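Local structure of DNA primase (Aquifex aeolicus, 2AU3) at residues A[56-59]-A[60-63]; A[165-169]-A[170-174]; A[282-285]-A[286-290]; A[328-331]-A[332-336]; A[370-373]-A[374-378]. The protein probably synthesises the short RNA primers from which DNA polymerase starts during DNA replication, acting as a DNA-dependent RNA polymerase on single-stranded template. All coordinates share one frame; numbering follows the deposited sequence.

The five contacts follow one another along the chain, each a local turn, cap or helix end. Contact 1 sits in the zinc-binding domain, at the end of strand 55-58. Contact 2, in the N-terminal part of the catalytic core, lies about 27 Å from it between centres. Contacts 3 and 4 belong to the Toprim part, where 282-290 leads into strand 289-293 of the mixed sheet and 328-336 starts a helix beside the predicted magnesium site. Contact 5 ends helix 363-374 of the helical domain, about 9 Å from contact 3 at the nearest atoms. Contacts 1 and 5, about 46 Å apart between centres, thus span an elongated polymerase from zinc ribbon to helical domain.

Contact 1: residues A[56-59]-A[60-63]; sequences FKCF and GCGV. With ZN (zinc ion), chain B.
Cys58 and Cys61 meet at the zinc ion, which Cys58 SG binds at 2.4 Å and Cys61 SG at 2.3 Å. The two sulfurs get there by different torsions: that of Cys58 is anti to its backbone N (chi1 -172°), while that of Cys61 is tucked between its own N and carbonyl carbon (chi1 67°). Backbone amides of the turn point at the Cys58 thiolate as well. Cys61 N gives it a fairly straight bond, 3.5 Å from Cys58 SG, and Gly60 N adds a weak one; such donors would be expected to stabilise the negative charge on the sulfur. Where the strand ends, Cys58 N donates almost straight to Val63 O (2.7 Å), bringing the chain back alongside itself. Val63 CG1 then fits between two neighbours, touching Cys58 CB and reaching the edge of the Phe56 ring at CE1 (3.9 Å). The Lys57 chain leaves the strand, bends, and runs over the turn until NZ donates to Gly62 O at 2.6 Å, tilted somewhat from the carbonyl plane. The same ammonium forms a salt bridge with Asp144. Gly62 has a positive phi of 91°, where a CB would jam against the preceding carbonyl oxygen. With Cys37 and His40 completing the metal site, this is the second knuckle of a CHC2-type zinc ribbon.

Contact 2: residues A[165-169]-A[170-174]; sequences EAYLE and TKNLL
Thr170 OG1 stands 3.6 Å above the centre of the Tyr167 ring while donating a very short bond, 2.5 Å, to the backbone oxygen Tyr167 O. The same hydroxyl accepts from Asn172 N, an ST turn, just where helix 164-168 gives way through a type I turn to strand 173-174 of the catalytic core. Thr170 OG1 reaches this spot because it sits between its own N and carbonyl carbon (chi1 62°). Thr170 N also donates to Tyr167 O, from well above the carbonyl plane, so two donors from one residue grip that oxygen. Asn172 crosses the tyrosine at about a right angle: its CB lies 3.1 Å from Tyr167 OH, and ND2 makes a weak bond to that hydroxyl, while its OD1 is bound by Ser219. Leu173 CD1 comes to the ring edge at CE2 (4.1 Å), and Leu168 CD2 packs on Leu173 CB. The ring's other neighbours include Leu109 and Val112 of helix 101-122. With an alanine here in place of the tyrosine, Thr170 OG1 and Leu173 would probably face a gap, and Asn172 ND2 would lose its weak bond to the hydroxyl. Water bridges the two parts, lying 2.7 Å from Tyr167 OH and donating to Asn172 O.

Contact 3: residues A[282-285]-A[286-290]; sequences LLSK and FTKKV
The Phe286 ring turns its edge to the helix end, with Leu282 O near its plane and 3.3 Å from CD2. Leu283 O also lies at the edge, near the ring plane. Farther round the rim, Leu282 CD1 packs against Phe286 CE2 at 3.9 Å, the two side chains crossing at a slant. Phe286 CG is anti to its own carbonyl carbon (chi1 -63°), and this swings the ring back over the last helical turn.

Near the helix end, Leu283 O accepts two amides. Phe286 N binds it at 2.8 Å from above the carbonyl plane, whereas Thr287 N, at 3.2 Å, lies in that plane. Lys288, bent at chi2, folds back so that NZ makes a weak bond with Ser284 O, 3.1 Å away. Ser284 OG itself is held by Asn281 O, one helical turn earlier.

On the apolar side Leu283 and Val290 meet tip to tip, with CD2 of the leucine 3.5 Å from CG2 of the valine. Leu283 also lies alongside Thr287, both pointing the same way, with Leu283 CD1 against Thr287 CG2. Together these side chains join the end of the helix to the start of the strand that follows it.

This is a helix-to-strand connection of the Toprim fold. Helix 234-244 meets Phe286 through Leu234 and Lys238. Strand 289-293 runs parallel between strands 247-249 and 317-321, and Leu283 packs on Ala247 of the former.

Contact 4: residues A[328-331]-A[332-336]; sequences DPDE and FIKEF
Phe332 N donates nearly straight to Asp328 O, 3.0 Å away, in the first turn of helix 329-336 of the Toprim part, N-capped by Asp328 beside the predicted magnesium site. The tightly packed part is this capped backbone with the buried Pro329, Phe332 and Ile333. Ile333 N donates to Pro329 O at 2.9 Å, and Ile333 lays CG1 3.4 Å from the same Pro329 O; its side chain also touches Leu341 of helix 338-347. Phe332 packs there too, and Pro329 packs on Leu259 of helix 253-261. The exposed side, Glu331 and Lys334, is looser and less certain. Lys334, bent at chi3 and chi4 (-53° and -77°), curls back between Asp330 and Glu331 in a salt-bridge network, but its ammonium is modelled too close to Asp330 for its place to be sure, so its contacts with both acids remain doubtful. Asp330, itself buried, has a second partner: its OD1 forms a salt bridge with Arg258, which probably helps hold its carboxylate. At the cap, Glu331 N donates to Asp328 OD1 at 3.0 Å, on the syn side of the carboxylate and 30° out of its plane.

Contact 5: residues A[370-373]-A[374-378]; sequences FRYY and LGFIS
Phe376 drives its edge into one face of the Tyr372 ring, a T-shaped pair with planes at 81° and centroids 5.1 Å apart. The leading atom is Phe376 CE2, 3.6 Å from Tyr372 CZ and displaced toward the rim rather than over the middle. Phe376 CD2 on the same side also touches the backbone, 3.3 Å from Tyr372 O. Two residues earlier along the chain, Phe370 and Leu374 make a second apolar meeting, CE2 of the ring against CD2 of the leucine at 3.8 Å, the side chains slanting across one another.

The backbone sets these groups in place. Leu374 N keeps the helical bond to Phe370 O (2.9 Å), but the next amides shorten their reach: Gly375 N turns to Tyr372 O, with a weak bond to Arg371 O, and Phe376 N donates to Tyr373 O at 3.0 Å. This is the unwinding end of helix 363-374 in the DnaG helical domain, running into a type I turn that starts at Leu374. With CG of Phe376 anti to its carbonyl carbon (chi1 -60°), the ring is carried back over the helix end toward Tyr372. A serine in place of Phe376 would probably leave the tyrosine face without its edge-on partner and open a gap beside Pro309.

Farther out, Pro309 of helix 298-313 touches both Tyr372 and Phe376. Toward helix 380-394, Phe370 stacks on Phe390, and Leu374 packs on Leu386 and Ala387.

Contact 1: residues A[56-59]-A[60-63]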
# COMPACT_ATOMS: atom_id res chain seq x y z
N PHE A 56 15.47 -6.76 -7.42
CA PHE A 56 15.44 -8.19 -7.17
C PHE A 56 14.40 -8.37 -6.08
O PHE A 56 14.07 -7.41 -5.40
CB PHE A 56 16.82 -8.72 -6.72
CG PHE A 56 17.26 -8.22 -5.35
CD1 PHE A 56 16.98 -8.96 -4.19
CD2 PHE A 56 17.97 -7.02 -5.23
CE1 PHE A 56 17.41 -8.51 -2.93
CE2 PHE A 56 18.39 -6.56 -3.94
CZ PHE A 56 18.10 -7.31 -2.81
N LYS A 57 13.87 -9.58 -5.95
CA LYS A 57 12.92 -9.88 -4.86
C LYS A 57 12.95 -11.38 -4.64
O LYS A 57 12.74 -12.15 -5.59
CB LYS A 57 11.49 -9.44 -5.23
CG LYS A 57 10.42 -9.74 -4.16
CD LYS A 57 10.53 -8.84 -2.90
CE LYS A 57 9.33 -9.11 -1.93
NZ LYS A 57 9.44 -8.34 -0.64
N CYS A 58 13.22 -11.79 -3.41
CA CYS A 58 13.13 -13.20 -3.07
C CYS A 58 11.72 -13.58 -2.63
O CYS A 58 11.21 -13.05 -1.65
CB CYS A 58 14.12 -13.57 -1.98
SG CYS A 58 14.12 -15.34 -1.77
N PHE A 59 11.10 -14.49 -3.36
CA PHE A 59 9.78 -14.99 -2.99
C PHE A 59 9.87 -16.00 -1.86
O PHE A 59 8.86 -16.51 -1.40
CB PHE A 59 9.08 -15.62 -4.18
CG PHE A 59 8.48 -14.62 -5.11
CD1 PHE A 59 9.29 -13.68 -5.74
CD2 PHE A 59 7.11 -14.60 -5.34
CE1 PHE A 59 8.75 -12.73 -6.61
CE2 PHE A 59 6.55 -13.66 -6.21
CZ PHE A 59 7.38 -12.72 -6.84
N GLY A 60 11.09 -16.28 -1.41
CA GLY A 60 11.28 -17.22 -0.32
C GLY A 60 11.39 -16.56 1.04
O GLY A 60 10.73 -16.98 1.99
N CYS A 61 12.21 -15.52 1.13
CA CYS A 61 12.35 -14.77 2.37
C CYS A 61 11.83 -13.33 2.30
O CYS A 61 11.69 -12.68 3.32
CB CYS A 61 13.79 -14.78 2.86
SG CYS A 61 14.88 -13.86 1.76
N GLY A 62 11.56 -12.83 1.10
CA GLY A 62 10.99 -11.50 0.95
C GLY A 62 11.98 -10.37 0.80
O GLY A 62 11.59 -9.24 0.55
N VAL A 63 13.26 -10.66 0.97
CA VAL A 63 14.31 -9.68 0.69
C VAL A 63 14.17 -9.14 -0.76
O VAL A 63 13.88 -9.88 -1.69
CB VAL A 63 15.74 -10.24 0.97
CG1 VAL A 63 16.28 -11.05 -0.20
CG2 VAL A 63 16.69 -9.13 1.30
ZN ZN B . 15.63 -15.34 0.10

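Contact 2: residues A[165-169]-A[170-174]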
# COMPACT_ATOMS: atom_id res chain seq x y z
N GLU A 165 20.80 9.86 11.99
CA GLU A 165 20.44 11.26 11.87
C GLU A 165 19.42 11.47 10.73
O GLU A 165 18.42 12.16 10.90
CB GLU A 165 21.69 12.12 11.66
CG GLU A 165 22.66 12.08 12.84
CD GLU A 165 23.61 10.89 12.81
OE1 GLU A 165 23.54 10.06 11.87
OE2 GLU A 165 24.44 10.78 13.75
N ALA A 166 19.65 10.83 9.59
CA ALA A 166 18.63 10.83 8.54
C ALA A 166 17.31 10.27 9.04
O ALA A 166 16.26 10.84 8.77
CB ALA A 166 19.10 10.08 7.34
N TYR A 167 17.36 9.13 9.74
CA TYR A 167 16.12 8.47 10.15
C TYR A 167 15.30 9.34 11.10
O TYR A 167 14.07 9.29 11.09
CB TYR A 167 16.38 7.08 10.77
CG TYR A 167 15.09 6.26 10.87
CD1 TYR A 167 14.38 5.90 9.72
CD2 TYR A 167 14.55 5.91 12.11
CE1 TYR A 167 13.18 5.17 9.79
CE2 TYR A 167 13.33 5.18 12.19
CZ TYR A 167 12.66 4.82 11.00
OH TYR A 167 11.49 4.10 11.04
N LEU A 168 16.00 10.15 11.91
CA LEU A 168 15.36 11.05 12.89
C LEU A 168 14.45 12.07 12.23
O LEU A 168 13.46 12.47 12.82
CB LEU A 168 16.43 11.76 13.75
CG LEU A 168 17.12 10.91 14.83
CD1 LEU A 168 18.40 11.59 15.39
CD2 LEU A 168 16.15 10.53 15.97
N GLU A 169 14.77 12.47 11.00
CA GLU A 169 13.88 13.31 10.22
C GLU A 169 12.50 12.69 9.91
O GLU A 169 11.59 13.41 9.52
CB GLU A 169 14.55 13.74 8.90
CG GLU A 169 15.76 14.66 9.06
CD GLU A 169 15.39 16.08 9.47
OE1 GLU A 169 14.27 16.53 9.12
OE2 GLU A 169 16.21 16.74 10.14
N THR A 170 12.36 11.37 10.07
CA THR A 170 11.05 10.72 9.81
C THR A 170 10.09 10.81 10.99
O THR A 170 8.88 10.62 10.82
CB THR A 170 11.20 9.23 9.44
OG1 THR A 170 11.80 8.53 10.53
CG2 THR A 170 12.16 9.04 8.26
N LYS A 171 10.64 11.07 12.17
CA LYS A 171 9.90 11.05 13.44
C LYS A 171 9.37 9.66 13.83
O LYS A 171 8.43 9.55 14.64
CB LYS A 171 8.79 12.12 13.46
CG LYS A 171 9.31 13.55 13.35
CD LYS A 171 8.93 14.15 12.02
CE LYS A 171 8.15 15.43 12.20
NZ LYS A 171 6.80 15.28 11.60
N ASN A 172 9.97 8.62 13.26
CA ASN A 172 9.63 7.26 13.61
C ASN A 172 10.39 6.80 14.83
O ASN A 172 10.26 5.65 15.27
CB ASN A 172 9.87 6.31 12.44
CG ASN A 172 8.90 6.54 11.31
OD1 ASN A 172 7.73 6.81 11.53
ND2 ASN A 172 9.40 6.48 10.09
N LEU A 173 11.18 7.71 15.37
CA LEU A 173 11.99 7.49 16.58
C LEU A 173 11.72 8.58 17.62
O LEU A 173 11.86 9.77 17.33
CB LEU A 173 13.46 7.54 16.22
CG LEU A 173 14.30 6.36 16.65
CD1 LEU A 173 13.60 5.09 16.26
CD2 LEU A 173 15.70 6.46 16.04
N LEU A 174 11.33 8.17 18.82
CA LEU A 174 11.20 9.07 19.95
C LEU A 174 12.53 9.17 20.71
O LEU A 174 13.34 8.23 20.67
CB LEU A 174 10.12 8.54 20.90
CG LEU A 174 8.67 8.53 20.39
CD1 LEU A 174 8.02 7.18 20.65
CD2 LEU A 174 7.88 9.64 21.07
O HOH W 1 10.79 3.21 13.47
O HOH W 2 12.52 10.41 14.83

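Contact 3: residues A[282-285]-A[286-290]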
# COMPACT_ATOMS: atom_id res chain seq x y z
N LEU A 282 -5.91 10.71 -6.44
CA LEU A 282 -4.82 9.80 -6.80
C LEU A 282 -5.37 8.50 -7.41
O LEU A 282 -4.92 8.04 -8.47
CB LEU A 282 -3.92 9.50 -5.58
CG LEU A 282 -2.89 8.37 -5.74
CD1 LEU A 282 -1.75 8.78 -6.73
CD2 LEU A 282 -2.30 7.98 -4.35
N LEU A 283 -6.37 7.90 -6.77
CA LEU A 283 -6.95 6.67 -7.32
C LEU A 283 -7.46 6.88 -8.75
O LEU A 283 -7.26 6.01 -9.61
CB LEU A 283 -8.08 6.14 -6.42
CG LEU A 283 -8.73 4.78 -6.70
CD1 LEU A 283 -7.71 3.69 -7.05
CD2 LEU A 283 -9.62 4.34 -5.49
N SER A 284 -8.07 8.05 -9.01
CA SER A 284 -8.64 8.34 -10.33
C SER A 284 -7.61 8.37 -11.46
O SER A 284 -7.96 8.17 -12.61
CB SER A 284 -9.42 9.64 -10.32
OG SER A 284 -8.54 10.74 -10.20
N LYS A 285 -6.36 8.61 -11.12
CA LYS A 285 -5.28 8.52 -12.10
C LYS A 285 -5.03 7.07 -12.56
O LYS A 285 -4.35 6.85 -13.58
CB LYS A 285 -3.97 9.11 -11.54
CG LYS A 285 -4.07 10.54 -11.02
CD LYS A 285 -2.64 11.05 -10.66
CE LYS A 285 -2.64 12.35 -9.86
NZ LYS A 285 -1.52 12.40 -8.81
N PHE A 286 -5.56 6.08 -11.84
CA PHE A 286 -5.31 4.66 -12.21
C PHE A 286 -6.53 3.96 -12.72
O PHE A 286 -6.43 2.94 -13.40
CB PHE A 286 -4.72 3.86 -11.04
CG PHE A 286 -3.38 4.36 -10.62
CD1 PHE A 286 -2.22 3.78 -11.11
CD2 PHE A 286 -3.27 5.49 -9.80
CE1 PHE A 286 -0.95 4.27 -10.76
CE2 PHE A 286 -2.03 5.98 -9.45
CZ PHE A 286 -0.86 5.36 -9.93
N THR A 287 -7.69 4.50 -12.39
CA THR A 287 -8.93 3.87 -12.76
C THR A 287 -10.11 4.83 -12.70
O THR A 287 -10.09 5.81 -11.96
CB THR A 287 -9.19 2.65 -11.86
OG1 THR A 287 -10.29 1.90 -12.38
CG2 THR A 287 -9.64 3.09 -10.43
N LYS A 288 -11.15 4.52 -13.47
CA LYS A 288 -12.37 5.31 -13.41
C LYS A 288 -13.55 4.49 -12.90
O LYS A 288 -14.70 4.92 -13.01
CB LYS A 288 -12.69 5.95 -14.79
CG LYS A 288 -11.60 6.85 -15.34
CD LYS A 288 -11.18 7.98 -14.39
CE LYS A 288 -10.01 8.77 -14.99
NZ LYS A 288 -9.72 10.05 -14.25
N LYS A 289 -13.27 3.30 -12.33
CA LYS A 289 -14.30 2.46 -11.70
C LYS A 289 -13.78 1.94 -10.36
O LYS A 289 -12.72 1.32 -10.28
CB LYS A 289 -14.65 1.25 -12.57
CG LYS A 289 -15.57 1.50 -13.73
CD LYS A 289 -16.05 0.14 -14.30
CE LYS A 289 -16.42 0.25 -15.79
NZ LYS A 289 -17.42 -0.81 -16.23
N VAL A 290 -14.54 2.19 -9.31
CA VAL A 290 -14.16 1.76 -7.99
C VAL A 290 -15.32 1.09 -7.31
O VAL A 290 -16.38 1.68 -7.12
CB VAL A 290 -13.63 2.92 -7.13
CG1 VAL A 290 -13.53 2.51 -5.65
CG2 VAL A 290 -12.25 3.39 -7.66

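Contact 4: residues A[328-331]-A[332-336]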
# COMPACT_ATOMS: atom_id res chain seq x y z
N ASP A 328 -17.30 -8.33 8.11
CA ASP A 328 -16.27 -7.56 7.42
C ASP A 328 -15.73 -8.48 6.30
O ASP A 328 -16.14 -9.63 6.22
CB ASP A 328 -15.17 -7.07 8.38
CG ASP A 328 -14.37 -8.19 8.99
OD1 ASP A 328 -14.79 -9.36 8.86
OD2 ASP A 328 -13.29 -7.99 9.62
N PRO A 329 -14.90 -7.97 5.39
CA PRO A 329 -14.35 -8.83 4.34
C PRO A 329 -13.76 -10.15 4.85
O PRO A 329 -14.00 -11.18 4.25
CB PRO A 329 -13.27 -7.95 3.69
CG PRO A 329 -13.82 -6.57 3.84
CD PRO A 329 -14.55 -6.55 5.17
N ASP A 330 -12.99 -10.11 5.95
CA ASP A 330 -12.34 -11.28 6.52
C ASP A 330 -13.35 -12.40 6.86
O ASP A 330 -13.19 -13.54 6.43
CB ASP A 330 -11.59 -10.83 7.77
CG ASP A 330 -11.07 -11.97 8.57
OD1 ASP A 330 -10.49 -12.94 7.98
OD2 ASP A 330 -11.19 -11.98 9.80
N GLU A 331 -14.40 -12.04 7.60
CA GLU A 331 -15.43 -13.00 8.04
C GLU A 331 -16.26 -13.51 6.88
O GLU A 331 -16.63 -14.68 6.84
CB GLU A 331 -16.33 -12.36 9.11
CG GLU A 331 -15.62 -12.05 10.43
CD GLU A 331 -15.23 -13.29 11.23
OE1 GLU A 331 -15.46 -14.44 10.76
OE2 GLU A 331 -14.66 -13.12 12.35
N PHE A 332 -16.59 -12.61 5.95
CA PHE A 332 -17.27 -13.04 4.72
C PHE A 332 -16.47 -14.10 3.96
O PHE A 332 -16.99 -15.16 3.60
CB PHE A 332 -17.61 -11.86 3.80
CG PHE A 332 -18.52 -12.26 2.66
CD1 PHE A 332 -19.89 -12.11 2.75
CD2 PHE A 332 -18.00 -12.84 1.52
CE1 PHE A 332 -20.73 -12.49 1.71
CE2 PHE A 332 -18.81 -13.24 0.49
CZ PHE A 332 -20.18 -13.06 0.57
N ILE A 333 -15.19 -13.83 3.75
CA ILE A 333 -14.32 -14.80 3.07
C ILE A 333 -14.22 -16.10 3.84
O ILE A 333 -14.30 -17.19 3.24
CB ILE A 333 -12.89 -14.24 2.86
CG1 ILE A 333 -12.89 -13.17 1.78
CG2 ILE A 333 -11.90 -15.39 2.47
CD1 ILE A 333 -11.62 -12.24 1.85
N LYS A 334 -14.09 -16.02 5.17
CA LYS A 334 -13.98 -17.26 5.95
C LYS A 334 -15.21 -18.16 5.81
O LYS A 334 -15.08 -19.37 5.70
CB LYS A 334 -13.65 -17.01 7.41
CG LYS A 334 -12.13 -16.71 7.64
CD LYS A 334 -11.72 -16.68 9.11
CE LYS A 334 -12.57 -15.74 9.95
NZ LYS A 334 -12.19 -14.31 9.73
N GLU A 335 -16.40 -17.55 5.79
CA GLU A 335 -17.65 -18.33 5.81
C GLU A 335 -18.06 -18.79 4.42
O GLU A 335 -18.50 -19.93 4.22
CB GLU A 335 -18.79 -17.54 6.47
CG GLU A 335 -20.12 -18.29 6.45
CD GLU A 335 -21.18 -17.73 7.40
OE1 GLU A 335 -20.90 -16.75 8.11
OE2 GLU A 335 -22.29 -18.30 7.43
N PHE A 336 -17.91 -17.89 3.45
CA PHE A 336 -18.42 -18.13 2.10
C PHE A 336 -17.34 -18.40 1.03
O PHE A 336 -17.65 -18.87 -0.06
CB PHE A 336 -19.32 -16.96 1.70
CG PHE A 336 -20.47 -16.71 2.68
CD1 PHE A 336 -21.51 -17.62 2.78
CD2 PHE A 336 -20.48 -15.57 3.50
CE1 PHE A 336 -22.57 -17.41 3.68
CE2 PHE A 336 -21.54 -15.33 4.39
CZ PHE A 336 -22.60 -16.27 4.48

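Contact 5: residues A[370-373]-A[374-378]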
# COMPACT_ATOMS: atom_id res chain seq x y z
N PHE A 370 -30.18 10.53 -4.31
CA PHE A 370 -29.91 10.70 -5.74
C PHE A 370 -29.51 12.13 -6.09
O PHE A 370 -28.47 12.34 -6.75
CB PHE A 370 -31.14 10.29 -6.54
CG PHE A 370 -30.91 10.27 -8.03
CD1 PHE A 370 -30.38 9.14 -8.65
CD2 PHE A 370 -31.26 11.36 -8.83
CE1 PHE A 370 -30.19 9.12 -10.04
CE2 PHE A 370 -31.06 11.34 -10.20
CZ PHE A 370 -30.52 10.22 -10.80
N ARG A 371 -30.30 13.10 -5.66
CA ARG A 371 -30.01 14.48 -5.99
C ARG A 371 -28.74 14.95 -5.28
O ARG A 371 -27.98 15.70 -5.84
CB ARG A 371 -31.21 15.39 -5.70
CG ARG A 371 -31.10 16.26 -4.48
CD ARG A 371 -32.43 16.89 -4.00
NE ARG A 371 -32.63 18.23 -4.54
CZ ARG A 371 -33.42 19.15 -4.01
NH1 ARG A 371 -34.14 18.89 -2.92
NH2 ARG A 371 -33.52 20.34 -4.59
N TYR A 372 -28.51 14.47 -4.06
CA TYR A 372 -27.25 14.74 -3.37
C TYR A 372 -26.03 14.17 -4.13
O TYR A 372 -25.08 14.88 -4.39
CB TYR A 372 -27.32 14.21 -1.95
CG TYR A 372 -26.02 14.21 -1.18
CD1 TYR A 372 -25.54 15.37 -0.56
CD2 TYR A 372 -25.29 13.04 -1.04
CE1 TYR A 372 -24.36 15.36 0.16
CE2 TYR A 372 -24.11 13.02 -0.32
CZ TYR A 372 -23.64 14.18 0.27
OH TYR A 372 -22.47 14.16 0.97
N TYR A 373 -26.04 12.89 -4.48
CA TYR A 373 -24.89 12.32 -5.21
C TYR A 373 -24.70 12.97 -6.57
O TYR A 373 -23.57 13.20 -7.01
CB TYR A 373 -25.01 10.81 -5.38
CG TYR A 373 -24.79 10.08 -4.11
CD1 TYR A 373 -23.71 10.38 -3.31
CD2 TYR A 373 -25.70 9.11 -3.68
CE1 TYR A 373 -23.51 9.73 -2.10
CE2 TYR A 373 -25.52 8.44 -2.49
CZ TYR A 373 -24.41 8.75 -1.70
OH TYR A 373 -24.21 8.10 -0.51
N LEU A 374 -25.81 13.24 -7.24
CA LEU A 374 -25.79 13.93 -8.53
C LEU A 374 -24.98 15.21 -8.53
O LEU A 374 -24.39 15.56 -9.56
CB LEU A 374 -27.21 14.24 -8.99
CG LEU A 374 -27.47 14.01 -10.48
CD1 LEU A 374 -27.11 12.61 -10.87
CD2 LEU A 374 -28.91 14.35 -10.87
N GLY A 375 -24.95 15.91 -7.39
CA GLY A 375 -24.30 17.19 -7.28
C GLY A 375 -22.77 17.11 -7.28
O GLY A 375 -22.10 18.14 -7.20
N PHE A 376 -22.23 15.89 -7.35
CA PHE A 376 -20.76 15.70 -7.34
C PHE A 376 -20.22 15.25 -8.72
O PHE A 376 -19.00 15.06 -8.91
CB PHE A 376 -20.34 14.73 -6.22
CG PHE A 376 -20.70 15.20 -4.83
CD1 PHE A 376 -19.96 16.19 -4.19
CD2 PHE A 376 -21.78 14.64 -4.16
CE1 PHE A 376 -20.30 16.63 -2.90
CE2 PHE A 376 -22.10 15.05 -2.84
CZ PHE A 376 -21.37 16.05 -2.23
N ILE A 377 -21.14 15.08 -9.67
CA ILE A 377 -20.82 14.70 -11.04
C ILE A 377 -20.33 15.94 -11.78
O ILE A 377 -21.08 16.91 -11.91
CB ILE A 377 -22.10 14.12 -11.73
CG1 ILE A 377 -22.52 12.81 -11.07
CG2 ILE A 377 -21.91 13.88 -13.23
CD1 ILE A 377 -21.34 11.92 -10.71
N SER A 378 -19.10 15.92 -12.27
CA SER A 378 -18.62 17.09 -13.02
C SER A 378 -19.00 17.03 -14.50
O SER A 378 -19.13 18.06 -15.16
CB SER A 378 -17.12 17.34 -12.83
OG SER A 378 -16.35 16.44 -13.60